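Local coordinates for protein D-alanyl transferase DltD (Enterococcus faecalis, PDB 6O93) that probably transfers D-alanine onto lipoteichoic acid in cell wall biogenesis, as a membrane-associated enzyme of Gram-positive bacteria, at residues Glu75-Ser89 / Ser117-Trp130. Sequence-based numbering, arbitrary orientation.
Sequences EAGTQSLTQAMVIHS and SFGAHYSQLQTYQW. With PO4 (phosphate ion), chain F.
H121 lies against the turn E75-T78, its ring wedged between T78 and A120. CB sits 4.1 Å from T82 CG2; past CG, T78 CG2 lies over the centre of one ring face, a CH-pi contact 3.4 Å from the H121 centroid. A120 CB, from the same segment, sits over the opposite face near the rim. H121 ND1 turns back and donates to S117 O (2.8 Å), in the carbonyl plane. H121 CE1 meets A76 O edge-on at 3.0 Å. At the tip, H121 NE2 donates to E75 OE1 (2.6 Å, N-H...O 140°), entering by the anti lone pair, the carboxylate standing 82° to the ring. E75 gets there with CG between its backbone N and carbonyl carbon (chi1 61°) and an extended chain.

Farther along helix 80-89, M85 brings CE obliquely to the rim of the W130 ring, 3.7 Å from W130 CE3, while W130 turns an edge to the face of H88; Q282 takes H88 ND1 and D141 takes W130 NE1.

The E75 bond joins the type II turn to segment 117-130. There G77 N donates to a phosphate, probably from the crystallisation liquor, that S47 also holds, part of a possible Ser-His-Asp triad consistent with the SGNH hydrolase clan. With ND1 and NE2 both modelled as donors, H121 would probably be protonated, a state the E75 carboxylate should stabilise.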
loop_
_atom_site.group_PDB
_atom_site.type_symbol
_atom_site.label_atom_id
_atom_site.label_comp_id
_atom_site.label_asym_id
_atom_site.label_seq_id
_atom_site.Cartn_x
_atom_site.Cartn_y
_atom_site.Cartn_z
ATOM N N GLU A 75 -3.147 -4.732 3.197
ATOM C CA GLU A 75 -3.905 -5.928 2.843
ATOM C C GLU A 75 -5.099 -5.466 2.014
ATOM O O GLU A 75 -5.191 -4.294 1.630
ATOM C CB GLU A 75 -4.333 -6.711 4.086
ATOM C CG GLU A 75 -5.235 -5.942 5.038
ATOM C CD GLU A 75 -5.833 -6.830 6.115
ATOM O OE1 GLU A 75 -6.784 -6.390 6.799
ATOM O OE2 GLU A 75 -5.353 -7.976 6.274
ATOM N N ALA A 76 -6.015 -6.390 1.732
ATOM C CA ALA A 76 -7.245 -6.034 1.039
ATOM C C ALA A 76 -7.983 -4.956 1.819
ATOM O O ALA A 76 -8.287 -5.132 3.002
ATOM C CB ALA A 76 -8.133 -7.266 0.866
ATOM N N GLY A 77 -8.260 -3.835 1.157
ATOM C CA GLY A 77 -9.024 -2.760 1.751
ATOM C C GLY A 77 -8.219 -1.607 2.315
ATOM O O GLY A 77 -8.820 -0.652 2.822
ATOM N N THR A 78 -6.887 -1.657 2.250
ATOM C CA THR A 78 -6.040 -0.575 2.758
ATOM C C THR A 78 -5.623 0.299 1.578
ATOM O O THR A 78 -4.751 -0.077 0.791
ATOM C CB THR A 78 -4.824 -1.124 3.501
ATOM O OG1 THR A 78 -4.051 -1.957 2.630
ATOM C CG2 THR A 78 -5.254 -1.936 4.719
ATOM N N GLN A 79 -6.245 1.474 1.462
ATOM C CA GLN A 79 -5.958 2.409 0.387
ATOM C C GLN A 79 -5.201 3.623 0.943
ATOM O O GLN A 79 -4.653 3.574 2.056
ATOM C CB GLN A 79 -7.268 2.780 -0.319
ATOM C CG GLN A 79 -8.014 1.567 -0.871
ATOM C CD GLN A 79 -9.116 1.929 -1.853
ATOM O OE1 GLN A 79 -9.306 3.097 -2.199
ATOM N NE2 GLN A 79 -9.851 0.922 -2.309
ATOM N N SER A 80 -5.168 4.710 0.167
ATOM C CA SER A 80 -4.229 5.792 0.447
ATOM C C SER A 80 -4.526 6.474 1.776
ATOM O O SER A 80 -3.601 6.848 2.506
ATOM C CB SER A 80 -4.250 6.813 -0.689
ATOM O OG SER A 80 -3.678 6.273 -1.865
ATOM N N LEU A 81 -5.804 6.657 2.106
ATOM C CA LEU A 81 -6.148 7.366 3.335
ATOM C C LEU A 81 -5.653 6.601 4.557
ATOM O O LEU A 81 -5.045 7.180 5.464
ATOM C CB LEU A 81 -7.657 7.590 3.407
ATOM C CG LEU A 81 -8.146 8.531 4.512
ATOM C CD1 LEU A 81 -7.557 9.924 4.342
ATOM C CD2 LEU A 81 -9.658 8.593 4.514
ATOM N N THR A 82 -5.903 5.290 4.593
ATOM C CA THR A 82 -5.357 4.454 5.656
ATOM C C THR A 82 -3.839 4.561 5.707
ATOM O O THR A 82 -3.249 4.725 6.782
ATOM C CB THR A 82 -5.778 2.998 5.445
ATOM O OG1 THR A 82 -7.197 2.875 5.591
ATOM C CG2 THR A 82 -5.083 2.085 6.447
ATOM N N GLN A 83 -3.187 4.466 4.545
ATOM C CA GLN A 83 -1.729 4.469 4.505
ATOM C C GLN A 83 -1.156 5.818 4.916
ATOM O O GLN A 83 -0.084 5.871 5.531
ATOM C CB GLN A 83 -1.247 4.088 3.105
ATOM C CG GLN A 83 -1.632 2.680 2.669
ATOM C CD GLN A 83 -0.885 1.603 3.436
ATOM O OE1 GLN A 83 -0.273 1.871 4.468
ATOM N NE2 GLN A 83 -0.928 0.376 2.927
ATOM N N ALA A 84 -1.844 6.913 4.587
ATOM C CA ALA A 84 -1.364 8.230 4.995
ATOM C C ALA A 84 -1.226 8.316 6.511
ATOM O O ALA A 84 -0.276 8.921 7.023
ATOM C CB ALA A 84 -2.306 9.316 4.475
ATOM N N MET A 85 -2.156 7.707 7.246
ATOM C CA MET A 85 -2.069 7.712 8.701
ATOM C C MET A 85 -1.015 6.731 9.201
ATOM O O MET A 85 -0.365 6.992 10.220
ATOM C CB MET A 85 -3.435 7.385 9.308
ATOM C CG MET A 85 -3.515 7.603 10.814
ATOM S SD MET A 85 -3.253 9.327 11.302
ATOM C CE MET A 85 -4.669 10.119 10.535
ATOM N N VAL A 86 -0.833 5.611 8.501
ATOM C CA VAL A 86 0.258 4.694 8.822
ATOM C C VAL A 86 1.595 5.411 8.699
ATOM O O VAL A 86 2.465 5.302 9.571
ATOM C CB VAL A 86 0.200 3.456 7.908
ATOM C CG1 VAL A 86 1.454 2.601 8.074
ATOM C CG2 VAL A 86 -1.050 2.640 8.194
ATOM N N ILE A 87 1.777 6.157 7.607
ATOM C CA ILE A 87 3.026 6.883 7.389
ATOM C C ILE A 87 3.218 7.943 8.465
ATOM O O ILE A 87 4.290 8.054 9.070
ATOM C CB ILE A 87 3.042 7.506 5.981
ATOM C CG1 ILE A 87 3.055 6.409 4.916
ATOM C CG2 ILE A 87 4.241 8.430 5.823
ATOM C CD1 ILE A 87 2.675 6.892 3.531
ATOM N N HIS A 88 2.178 8.743 8.715
ATOM C CA HIS A 88 2.287 9.799 9.716
ATOM C C HIS A 88 2.649 9.231 11.082
ATOM O O HIS A 88 3.443 9.827 11.821
ATOM C CB HIS A 88 0.978 10.585 9.797
ATOM C CG HIS A 88 1.006 11.693 10.803
ATOM N ND1 HIS A 88 1.408 12.974 10.489
ATOM C CD2 HIS A 88 0.698 11.708 12.121
ATOM C CE1 HIS A 88 1.339 13.732 11.569
ATOM N NE2 HIS A 88 0.911 12.988 12.573
ATOM N N SER A 89 2.083 8.076 11.436
ATOM C CA SER A 89 2.320 7.500 12.754
ATOM C C SER A 89 3.752 7.015 12.928
ATOM O O SER A 89 4.184 6.808 14.065
ATOM C CB SER A 89 1.352 6.342 13.006
ATOM O OG SER A 89 1.640 5.243 12.163
ATOM N N SER A 117 -14.129 -0.755 4.137
ATOM C CA SER A 117 -12.702 -0.987 3.938
ATOM C C SER A 117 -11.878 -0.054 4.813
ATOM O O SER A 117 -10.922 -0.483 5.470
ATOM C CB SER A 117 -12.338 -0.813 2.465
ATOM O OG SER A 117 -12.857 -1.881 1.695
ATOM N N PHE A 118 -12.231 1.232 4.834
ATOM C CA PHE A 118 -11.561 2.152 5.745
ATOM C C PHE A 118 -11.839 1.777 7.195
ATOM O O PHE A 118 -10.926 1.774 8.027
ATOM C CB PHE A 118 -12.003 3.588 5.475
ATOM C CG PHE A 118 -11.399 4.581 6.419
ATOM C CD1 PHE A 118 -10.183 5.175 6.129
ATOM C CD2 PHE A 118 -12.033 4.903 7.609
ATOM C CE1 PHE A 118 -9.613 6.081 7.008
ATOM C CE2 PHE A 118 -11.472 5.806 8.486
ATOM C CZ PHE A 118 -10.260 6.397 8.185
ATOM N N GLY A 119 -13.094 1.453 7.511
ATOM C CA GLY A 119 -13.445 1.141 8.887
ATOM C C GLY A 119 -12.744 -0.099 9.408
ATOM O O GLY A 119 -12.367 -0.162 10.582
ATOM N N ALA A 120 -12.558 -1.103 8.546
ATOM C CA ALA A 120 -11.905 -2.333 8.976
ATOM C C ALA A 120 -10.450 -2.108 9.360
ATOM O O ALA A 120 -9.903 -2.890 10.141
ATOM C CB ALA A 120 -11.988 -3.392 7.875
ATOM N N HIS A 121 -9.817 -1.056 8.841
ATOM C CA HIS A 121 -8.407 -0.790 9.101
ATOM C C HIS A 121 -8.185 0.512 9.859
ATOM O O HIS A 121 -7.034 0.944 10.009
ATOM C CB HIS A 121 -7.634 -0.774 7.781
ATOM C CG HIS A 121 -7.805 -2.028 6.985
ATOM N ND1 HIS A 121 -8.706 -2.134 5.947
ATOM C CD2 HIS A 121 -7.218 -3.242 7.100
ATOM C CE1 HIS A 121 -8.653 -3.355 5.445
ATOM N NE2 HIS A 121 -7.758 -4.047 6.127
ATOM N N TYR A 122 -9.248 1.143 10.346
ATOM C CA TYR A 122 -9.111 2.392 11.079
ATOM C C TYR A 122 -8.335 2.170 12.371
ATOM O O TYR A 122 -8.663 1.284 13.165
ATOM C CB TYR A 122 -10.495 2.967 11.374
ATOM C CG TYR A 122 -10.504 4.096 12.377
ATOM C CD1 TYR A 122 -10.042 5.361 12.037
ATOM C CD2 TYR A 122 -10.991 3.899 13.662
ATOM C CE1 TYR A 122 -10.057 6.396 12.951
ATOM C CE2 TYR A 122 -11.012 4.926 14.581
ATOM C CZ TYR A 122 -10.546 6.173 14.222
ATOM O OH TYR A 122 -10.564 7.200 15.135
ATOM N N SER A 123 -7.300 2.981 12.577
ATOM C CA SER A 123 -6.462 2.916 13.771
ATOM C C SER A 123 -6.796 4.101 14.668
ATOM O O SER A 123 -6.438 5.243 14.358
ATOM C CB SER A 123 -4.980 2.915 13.399
ATOM O OG SER A 123 -4.165 2.950 14.559
ATOM N N GLN A 124 -7.479 3.832 15.781
ATOM C CA GLN A 124 -7.743 4.892 16.747
ATOM C C GLN A 124 -6.450 5.374 17.391
ATOM O O GLN A 124 -6.291 6.572 17.658
ATOM C CB GLN A 124 -8.726 4.404 17.807
ATOM C CG GLN A 124 -9.245 5.509 18.712
ATOM C CD GLN A 124 -10.272 5.013 19.710
ATOM O OE1 GLN A 124 -9.942 4.306 20.664
ATOM N NE2 GLN A 124 -11.528 5.378 19.494
ATOM N N LEU A 125 -5.516 4.455 17.646
ATOM C CA LEU A 125 -4.200 4.828 18.157
ATOM C C LEU A 125 -3.558 5.904 17.291
ATOM O O LEU A 125 -3.220 6.993 17.767
ATOM C CB LEU A 125 -3.303 3.586 18.223
ATOM C CG LEU A 125 -1.821 3.823 18.539
ATOM C CD1 LEU A 125 -1.654 4.412 19.933
ATOM C CD2 LEU A 125 -1.028 2.531 18.400
ATOM N N GLN A 126 -3.378 5.609 16.002
ATOM C CA GLN A 126 -2.669 6.531 15.118
ATOM C C GLN A 126 -3.452 7.825 14.917
ATOM O O GLN A 126 -2.862 8.911 14.852
ATOM C CB GLN A 126 -2.393 5.847 13.779
ATOM C CG GLN A 126 -1.538 4.592 13.904
ATOM C CD GLN A 126 -1.463 3.788 12.616
ATOM O OE1 GLN A 126 -2.052 4.159 11.601
ATOM N NE2 GLN A 126 -0.741 2.674 12.658
ATOM N N THR A 127 -4.779 7.735 14.829
ATOM C CA THR A 127 -5.593 8.935 14.651
ATOM C C THR A 127 -5.537 9.825 15.887
ATOM O O THR A 127 -5.357 11.043 15.780
ATOM C CB THR A 127 -7.036 8.543 14.329
ATOM O OG1 THR A 127 -7.053 7.711 13.164
ATOM C CG2 THR A 127 -7.891 9.775 14.076
ATOM N N TYR A 128 -5.689 9.234 17.074
ATOM C CA TYR A 128 -5.599 10.011 18.308
ATOM C C TYR A 128 -4.197 10.579 18.507
ATOM O O TYR A 128 -4.040 11.727 18.942
ATOM C CB TYR A 128 -5.991 9.147 19.507
ATOM C CG TYR A 128 -7.484 9.024 19.752
ATOM C CD1 TYR A 128 -8.410 9.330 18.762
ATOM C CD2 TYR A 128 -7.963 8.615 20.989
ATOM C CE1 TYR A 128 -9.770 9.221 18.999
ATOM C CE2 TYR A 128 -9.316 8.504 21.235
ATOM C CZ TYR A 128 -10.216 8.807 20.239
ATOM O OH TYR A 128 -11.562 8.695 20.492
ATOM N N GLN A 129 -3.166 9.783 18.212
ATOM C CA GLN A 129 -1.797 10.277 18.315
ATOM C C GLN A 129 -1.586 11.489 17.415
ATOM O O GLN A 129 -0.956 12.473 17.820
ATOM C CB GLN A 129 -0.815 9.164 17.950
ATOM C CG GLN A 129 0.650 9.563 18.044
ATOM C CD GLN A 129 1.565 8.566 17.365
ATOM O OE1 GLN A 129 1.245 8.038 16.297
ATOM N NE2 GLN A 129 2.709 8.297 17.983
ATOM N N TRP A 130 -2.107 11.430 16.188
ATOM C CA TRP A 130 -1.964 12.543 15.256
ATOM C C TRP A 130 -2.561 13.824 15.831
ATOM O O TRP A 130 -1.939 14.891 15.776
ATOM C CB TRP A 130 -2.615 12.167 13.921
ATOM C CG TRP A 130 -3.033 13.317 13.051
ATOM C CD1 TRP A 130 -2.234 14.303 12.546
ATOM C CD2 TRP A 130 -4.354 13.579 12.556
ATOM N NE1 TRP A 130 -2.979 15.167 11.776
ATOM C CE2 TRP A 130 -4.282 14.746 11.767
ATOM C CE3 TRP A 130 -5.591 12.944 12.709
ATOM C CZ2 TRP A 130 -5.401 15.290 11.134
ATOM C CZ3 TRP A 130 -6.701 13.487 12.079
ATOM C CH2 TRP A 130 -6.597 14.647 11.301
HETATM P P PO4 F . -7.460 -4.207 -2.752
HETATM O O1 PO4 F . -7.588 -3.115 -1.715
HETATM O O2 PO4 F . -7.396 -3.586 -4.128
HETATM O O3 PO4 F . -8.653 -5.129 -2.669
HETATM O O4 PO4 F . -6.202 -5.002 -2.501
HETATM O O HOH W 1 -3.953 3.863 9.566
HETATM O O HOH W 2 -8.124 2.910 7.951
HETATM O O HOH W 3 0.621 14.944 14.632
#